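Local coordinates for protein oligopeptide ABC transporter OppAIV (Borrelia burgdorferi B31, PDB 4GL8) that probably binds oligopeptides as the extracellular solute-binding component of an ABC transporter, delivering them for uptake across the membrane, at residues N302-R315 / S347-A361. Residues are numbered along the deposited sequence; the frame is centred on the assembly and turned at random.
Sequences NVKVRKALSFAIDR and SLFDAEMAKKLLADA
With CG anti to the backbone N in both F349 (chi1 172°) and D314 (chi1 -179°), the phenyl ring and the carboxylate come to lie one over the other. D314 CB sits 3.7 Å from the F349 ring centroid, almost on the ring normal, a CH-pi contact, and the carboxylate continues over the ring with its plane only 12° from it. The carboxylate is held at the same time as the N-cap of the next helix, where OD2 is hydrogen-bonded to T317 OG1. F311 pairs with a different group: M353, bent at chi3, sets SD over one face of the phenyl ring, 4.6 Å from the centroid, a Met-aromatic contact, while S347 CB lies at the ring edge.

Between these aromatics and the far end, helices 303-311 and 351-361 run nearly antiparallel, their axes 8.0 Å apart. Alanine suits so close an approach: A354 CB reaches A308 O at 3.4 Å and also packs on the methyl of A312. Farther along, L357 sets CD1 against K307 CG and CD2 between the stems of K307 and K304, lysine carbons serving as apolar surface, and A361 fits beside V305.

Two hydrogen bonds cross the contact. D350 N gives its hydrogen to a lone pair of F311 O (2.9 Å), joining F311 to the N-cap residue of helix 351-361. R315 NH1 bonds L348 O (2.9 Å) from above the carbonyl plane; NH1 and NH2 together also hold S310 O, and NE bonds F494 O of strand 492-504. Helix 380-397 backs this antiparallel helix pair through L397, which touches A312 and A354. The chemistry thus implies division of labour: small and aliphatic groups bring the helices close, whereas directional bonds fix the approach at one end, R315 also reaching strand 492-504.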
loop_
_atom_site.group_PDB
_atom_site.type_symbol
_atom_site.label_atom_id
_atom_site.label_comp_id
_atom_site.label_asym_id
_atom_site.label_seq_id
_atom_site.Cartn_x
_atom_site.Cartn_y
_atom_site.Cartn_z
ATOM N N ASN A 302 11.425 -2.921 -25.310
ATOM C CA ASN A 302 10.782 -3.419 -26.520
ATOM C C ASN A 302 9.372 -3.907 -26.200
ATOM O O ASN A 302 9.220 -4.935 -25.537
ATOM C CB ASN A 302 11.615 -4.567 -27.112
ATOM C CG ASN A 302 11.175 -4.968 -28.497
ATOM O OD1 ASN A 302 9.999 -4.883 -28.865
ATOM N ND2 ASN A 302 12.116 -5.413 -29.270
ATOM N N VAL A 303 8.360 -3.190 -26.694
ATOM C CA VAL A 303 6.947 -3.483 -26.337
ATOM C C VAL A 303 6.590 -4.948 -26.601
ATOM O O VAL A 303 5.970 -5.583 -25.767
ATOM C CB VAL A 303 5.955 -2.480 -26.977
ATOM C CG1 VAL A 303 5.925 -2.582 -28.502
ATOM C CG2 VAL A 303 4.552 -2.652 -26.430
ATOM N N LYS A 304 7.074 -5.474 -27.728
ATOM C CA LYS A 304 6.928 -6.877 -28.092
ATOM C C LYS A 304 7.511 -7.838 -27.078
ATOM O O LYS A 304 6.920 -8.885 -26.827
ATOM C CB LYS A 304 7.590 -7.165 -29.455
ATOM C CG LYS A 304 6.888 -6.498 -30.625
ATOM C CD LYS A 304 7.205 -7.206 -31.918
ATOM C CE LYS A 304 6.366 -6.633 -33.046
ATOM N NZ LYS A 304 7.078 -5.448 -33.592
ATOM N N VAL A 305 8.677 -7.501 -26.521
ATOM C CA VAL A 305 9.246 -8.308 -25.436
ATOM C C VAL A 305 8.312 -8.253 -24.210
ATOM O O VAL A 305 7.928 -9.279 -23.657
ATOM C CB VAL A 305 10.667 -7.855 -25.080
ATOM C CG1 VAL A 305 11.120 -8.441 -23.751
ATOM C CG2 VAL A 305 11.642 -8.277 -26.170
ATOM N N ARG A 306 7.921 -7.054 -23.816
ATOM C CA ARG A 306 7.023 -6.890 -22.665
ATOM C C ARG A 306 5.719 -7.678 -22.857
ATOM O O ARG A 306 5.240 -8.353 -21.942
ATOM C CB ARG A 306 6.736 -5.397 -22.404
ATOM C CG ARG A 306 7.980 -4.602 -22.082
ATOM C CD ARG A 306 7.705 -3.262 -21.444
ATOM N NE ARG A 306 6.854 -2.430 -22.270
ATOM C CZ ARG A 306 7.277 -1.522 -23.148
ATOM N NH1 ARG A 306 6.390 -0.816 -23.824
ATOM N NH2 ARG A 306 8.563 -1.333 -23.382
ATOM N N LYS A 307 5.180 -7.642 -24.059
ATOM C CA LYS A 307 3.924 -8.348 -24.377
ATOM C C LYS A 307 4.096 -9.883 -24.303
ATOM O O LYS A 307 3.271 -10.583 -23.724
ATOM C CB LYS A 307 3.509 -7.932 -25.785
ATOM C CG LYS A 307 2.059 -8.074 -26.113
ATOM C CD LYS A 307 1.663 -7.220 -27.328
ATOM C CE LYS A 307 0.329 -7.774 -27.854
ATOM N NZ LYS A 307 -0.309 -7.065 -29.007
ATOM N N ALA A 308 5.174 -10.372 -24.911
ATOM C CA ALA A 308 5.593 -11.781 -24.841
ATOM C C ALA A 308 5.691 -12.284 -23.417
ATOM O O ALA A 308 5.171 -13.324 -23.117
ATOM C CB ALA A 308 6.913 -11.989 -25.552
ATOM N N LEU A 309 6.356 -11.539 -22.549
ATOM C CA LEU A 309 6.465 -11.944 -21.153
ATOM C C LEU A 309 5.078 -12.015 -20.529
ATOM O O LEU A 309 4.769 -12.938 -19.786
ATOM C CB LEU A 309 7.341 -10.965 -20.358
ATOM C CG LEU A 309 8.788 -10.760 -20.840
ATOM C CD1 LEU A 309 9.441 -9.618 -20.079
ATOM C CD2 LEU A 309 9.630 -12.029 -20.756
ATOM N N SER A 310 4.223 -11.054 -20.835
ATOM C CA SER A 310 2.894 -11.000 -20.227
ATOM C C SER A 310 1.993 -12.139 -20.715
ATOM O O SER A 310 1.359 -12.807 -19.930
ATOM C CB SER A 310 2.232 -9.639 -20.477
ATOM O OG SER A 310 0.935 -9.604 -19.900
ATOM N N PHE A 311 1.976 -12.366 -22.012
ATOM C CA PHE A 311 1.178 -13.442 -22.612
ATOM C C PHE A 311 1.730 -14.854 -22.352
ATOM O O PHE A 311 0.984 -15.820 -22.456
ATOM C CB PHE A 311 1.060 -13.253 -24.122
ATOM C CG PHE A 311 -0.034 -12.339 -24.536
ATOM C CD1 PHE A 311 0.219 -11.020 -24.845
ATOM C CD2 PHE A 311 -1.317 -12.797 -24.656
ATOM C CE1 PHE A 311 -0.794 -10.168 -25.238
ATOM C CE2 PHE A 311 -2.339 -11.945 -25.050
ATOM C CZ PHE A 311 -2.070 -10.631 -25.348
ATOM N N ALA A 312 3.019 -14.973 -22.035
ATOM C CA ALA A 312 3.631 -16.268 -21.745
ATOM C C ALA A 312 3.324 -16.827 -20.343
ATOM O O ALA A 312 3.725 -17.961 -20.040
ATOM C CB ALA A 312 5.129 -16.175 -21.931
ATOM N N ILE A 313 2.631 -16.070 -19.482
ATOM C CA ILE A 313 2.277 -16.570 -18.136
ATOM C C ILE A 313 0.862 -17.148 -18.066
ATOM O O ILE A 313 -0.109 -16.464 -18.357
ATOM C CB ILE A 313 2.280 -15.458 -17.082
ATOM C CG1 ILE A 313 3.598 -14.632 -17.073
ATOM C CG2 ILE A 313 1.935 -16.026 -15.713
ATOM C CD1 ILE A 313 4.815 -15.411 -16.697
ATOM N N ASP A 314 0.730 -18.385 -17.602
ATOM C CA ASP A 314 -0.596 -18.982 -17.405
ATOM C C ASP A 314 -1.174 -18.513 -16.051
ATOM O O ASP A 314 -0.910 -19.137 -15.019
ATOM C CB ASP A 314 -0.473 -20.511 -17.456
ATOM C CG ASP A 314 -1.805 -21.222 -17.279
ATOM O OD1 ASP A 314 -2.872 -20.563 -17.197
ATOM O OD2 ASP A 314 -1.769 -22.460 -17.221
ATOM N N ARG A 315 -1.965 -17.435 -16.079
ATOM C CA ARG A 315 -2.481 -16.772 -14.879
ATOM C C ARG A 315 -3.427 -17.612 -14.059
ATOM O O ARG A 315 -3.378 -17.555 -12.837
ATOM C CB ARG A 315 -3.211 -15.464 -15.249
ATOM C CG ARG A 315 -2.255 -14.348 -15.641
ATOM C CD ARG A 315 -2.932 -13.204 -16.379
ATOM N NE ARG A 315 -1.957 -12.160 -16.710
ATOM C CZ ARG A 315 -1.101 -12.217 -17.723
ATOM N NH1 ARG A 315 -1.095 -13.254 -18.547
ATOM N NH2 ARG A 315 -0.259 -11.222 -17.913
ATOM N N SER A 347 -7.310 -11.928 -23.097
ATOM C CA SER A 347 -6.782 -13.279 -22.905
ATOM C C SER A 347 -5.866 -13.356 -21.655
ATOM O O SER A 347 -4.984 -12.545 -21.460
ATOM C CB SER A 347 -6.056 -13.756 -24.166
ATOM O OG SER A 347 -5.239 -14.883 -23.859
ATOM N N LEU A 348 -6.096 -14.352 -20.814
ATOM C CA LEU A 348 -5.298 -14.525 -19.605
ATOM C C LEU A 348 -3.966 -15.205 -19.871
ATOM O O LEU A 348 -3.112 -15.226 -18.996
ATOM C CB LEU A 348 -6.072 -15.313 -18.555
ATOM C CG LEU A 348 -7.275 -14.594 -17.930
ATOM C CD1 LEU A 348 -7.912 -15.466 -16.849
ATOM C CD2 LEU A 348 -6.834 -13.275 -17.334
ATOM N N PHE A 349 -3.788 -15.746 -21.072
ATOM C CA PHE A 349 -2.659 -16.603 -21.364
ATOM C C PHE A 349 -2.657 -16.958 -22.840
ATOM O O PHE A 349 -3.680 -17.440 -23.334
ATOM C CB PHE A 349 -2.785 -17.886 -20.511
ATOM C CG PHE A 349 -1.785 -18.961 -20.838
ATOM C CD1 PHE A 349 -2.199 -20.284 -20.997
ATOM C CD2 PHE A 349 -0.462 -18.666 -20.971
ATOM C CE1 PHE A 349 -1.281 -21.285 -21.286
ATOM C CE2 PHE A 349 0.473 -19.640 -21.250
ATOM C CZ PHE A 349 0.075 -20.960 -21.421
ATOM N N ASP A 350 -1.541 -16.743 -23.544
ATOM C CA ASP A 350 -1.416 -17.210 -24.960
ATOM C C ASP A 350 0.013 -17.432 -25.358
ATOM O O ASP A 350 0.698 -16.506 -25.809
ATOM C CB ASP A 350 -2.069 -16.234 -25.946
ATOM C CG ASP A 350 -2.214 -16.808 -27.341
ATOM O OD1 ASP A 350 -1.527 -17.799 -27.718
ATOM O OD2 ASP A 350 -3.057 -16.250 -28.076
ATOM N N ALA A 351 0.446 -18.677 -25.203
ATOM C CA ALA A 351 1.829 -19.037 -25.426
ATOM C C ALA A 351 2.259 -18.887 -26.887
ATOM O O ALA A 351 3.397 -18.488 -27.147
ATOM C CB ALA A 351 2.108 -20.455 -24.922
ATOM N N GLU A 352 1.368 -19.202 -27.825
ATOM C CA GLU A 352 1.702 -19.112 -29.245
ATOM C C GLU A 352 1.922 -17.663 -29.667
ATOM O O GLU A 352 2.908 -17.350 -30.354
ATOM C CB GLU A 352 0.656 -19.802 -30.111
ATOM C CG GLU A 352 0.682 -21.330 -29.988
ATOM C CD GLU A 352 2.058 -21.964 -30.321
ATOM O OE1 GLU A 352 2.483 -21.899 -31.493
ATOM O OE2 GLU A 352 2.718 -22.541 -29.413
ATOM N N MET A 353 1.036 -16.781 -29.217
ATOM C CA MET A 353 1.179 -15.386 -29.505
ATOM C C MET A 353 2.419 -14.806 -28.810
ATOM O O MET A 353 3.117 -14.014 -29.403
ATOM C CB MET A 353 -0.085 -14.626 -29.140
ATOM C CG MET A 353 0.090 -13.126 -29.275
ATOM S SD MET A 353 -1.401 -12.142 -29.476
ATOM C CE MET A 353 -2.705 -13.246 -28.896
ATOM N N ALA A 354 2.723 -15.246 -27.588
ATOM C CA ALA A 354 3.953 -14.836 -26.883
ATOM C C ALA A 354 5.223 -15.166 -27.698
ATOM O O ALA A 354 6.067 -14.289 -27.972
ATOM C CB ALA A 354 4.005 -15.469 -25.498
ATOM N N LYS A 355 5.312 -16.401 -28.160
ATOM C CA LYS A 355 6.424 -16.840 -29.012
ATOM C C LYS A 355 6.582 -16.027 -30.281
ATOM O O LYS A 355 7.693 -15.759 -30.723
ATOM C CB LYS A 355 6.224 -18.300 -29.419
ATOM C CG LYS A 355 6.466 -19.255 -28.262
ATOM C CD LYS A 355 5.812 -20.606 -28.466
ATOM C CE LYS A 355 6.408 -21.331 -29.656
ATOM N NZ LYS A 355 5.539 -22.474 -30.089
ATOM N N LYS A 356 5.458 -15.677 -30.874
ATOM C CA LYS A 356 5.441 -14.969 -32.135
ATOM C C LYS A 356 6.006 -13.556 -31.938
ATOM O O LYS A 356 6.854 -13.107 -32.690
ATOM C CB LYS A 356 4.015 -14.955 -32.645
ATOM C CG LYS A 356 3.738 -14.007 -33.791
ATOM C CD LYS A 356 4.580 -14.330 -35.010
ATOM C CE LYS A 356 4.217 -13.412 -36.169
ATOM N NZ LYS A 356 5.295 -13.472 -37.207
ATOM N N LEU A 357 5.530 -12.868 -30.897
ATOM C CA LEU A 357 6.030 -11.536 -30.541
ATOM C C LEU A 357 7.497 -11.592 -30.237
ATOM O O LEU A 357 8.255 -10.718 -30.635
ATOM C CB LEU A 357 5.299 -11.008 -29.314
ATOM C CG LEU A 357 3.852 -10.612 -29.607
ATOM C CD1 LEU A 357 2.979 -10.917 -28.385
ATOM C CD2 LEU A 357 3.782 -9.149 -30.075
ATOM N N LEU A 358 7.911 -12.618 -29.513
ATOM C CA LEU A 358 9.314 -12.702 -29.127
ATOM C C LEU A 358 10.181 -12.943 -30.383
ATOM O O LEU A 358 11.235 -12.317 -30.523
ATOM C CB LEU A 358 9.562 -13.782 -28.048
ATOM C CG LEU A 358 10.892 -13.672 -27.284
ATOM C CD1 LEU A 358 10.842 -12.537 -26.280
ATOM C CD2 LEU A 358 11.201 -14.959 -26.543
ATOM N N ALA A 359 9.748 -13.842 -31.275
ATOM C CA ALA A 359 10.449 -14.028 -32.567
ATOM C C ALA A 359 10.526 -12.727 -33.353
ATOM O O ALA A 359 11.593 -12.339 -33.796
ATOM C CB ALA A 359 9.779 -15.099 -33.403
ATOM N N ASP A 360 9.399 -12.036 -33.508
ATOM C CA ASP A 360 9.388 -10.721 -34.188
ATOM C C ASP A 360 10.266 -9.665 -33.490
ATOM O O ASP A 360 10.714 -8.704 -34.105
ATOM C CB ASP A 360 7.954 -10.199 -34.291
ATOM C CG ASP A 360 7.049 -11.091 -35.144
ATOM O OD1 ASP A 360 7.453 -12.225 -35.484
ATOM O OD2 ASP A 360 5.916 -10.671 -35.468
ATOM N N ALA A 361 10.495 -9.816 -32.190
ATOM C CA ALA A 361 11.352 -8.893 -31.460
ATOM C C ALA A 361 12.830 -9.155 -31.732
ATOM O O ALA A 361 13.656 -8.307 -31.416
ATOM C CB ALA A 361 11.081 -8.980 -29.969
#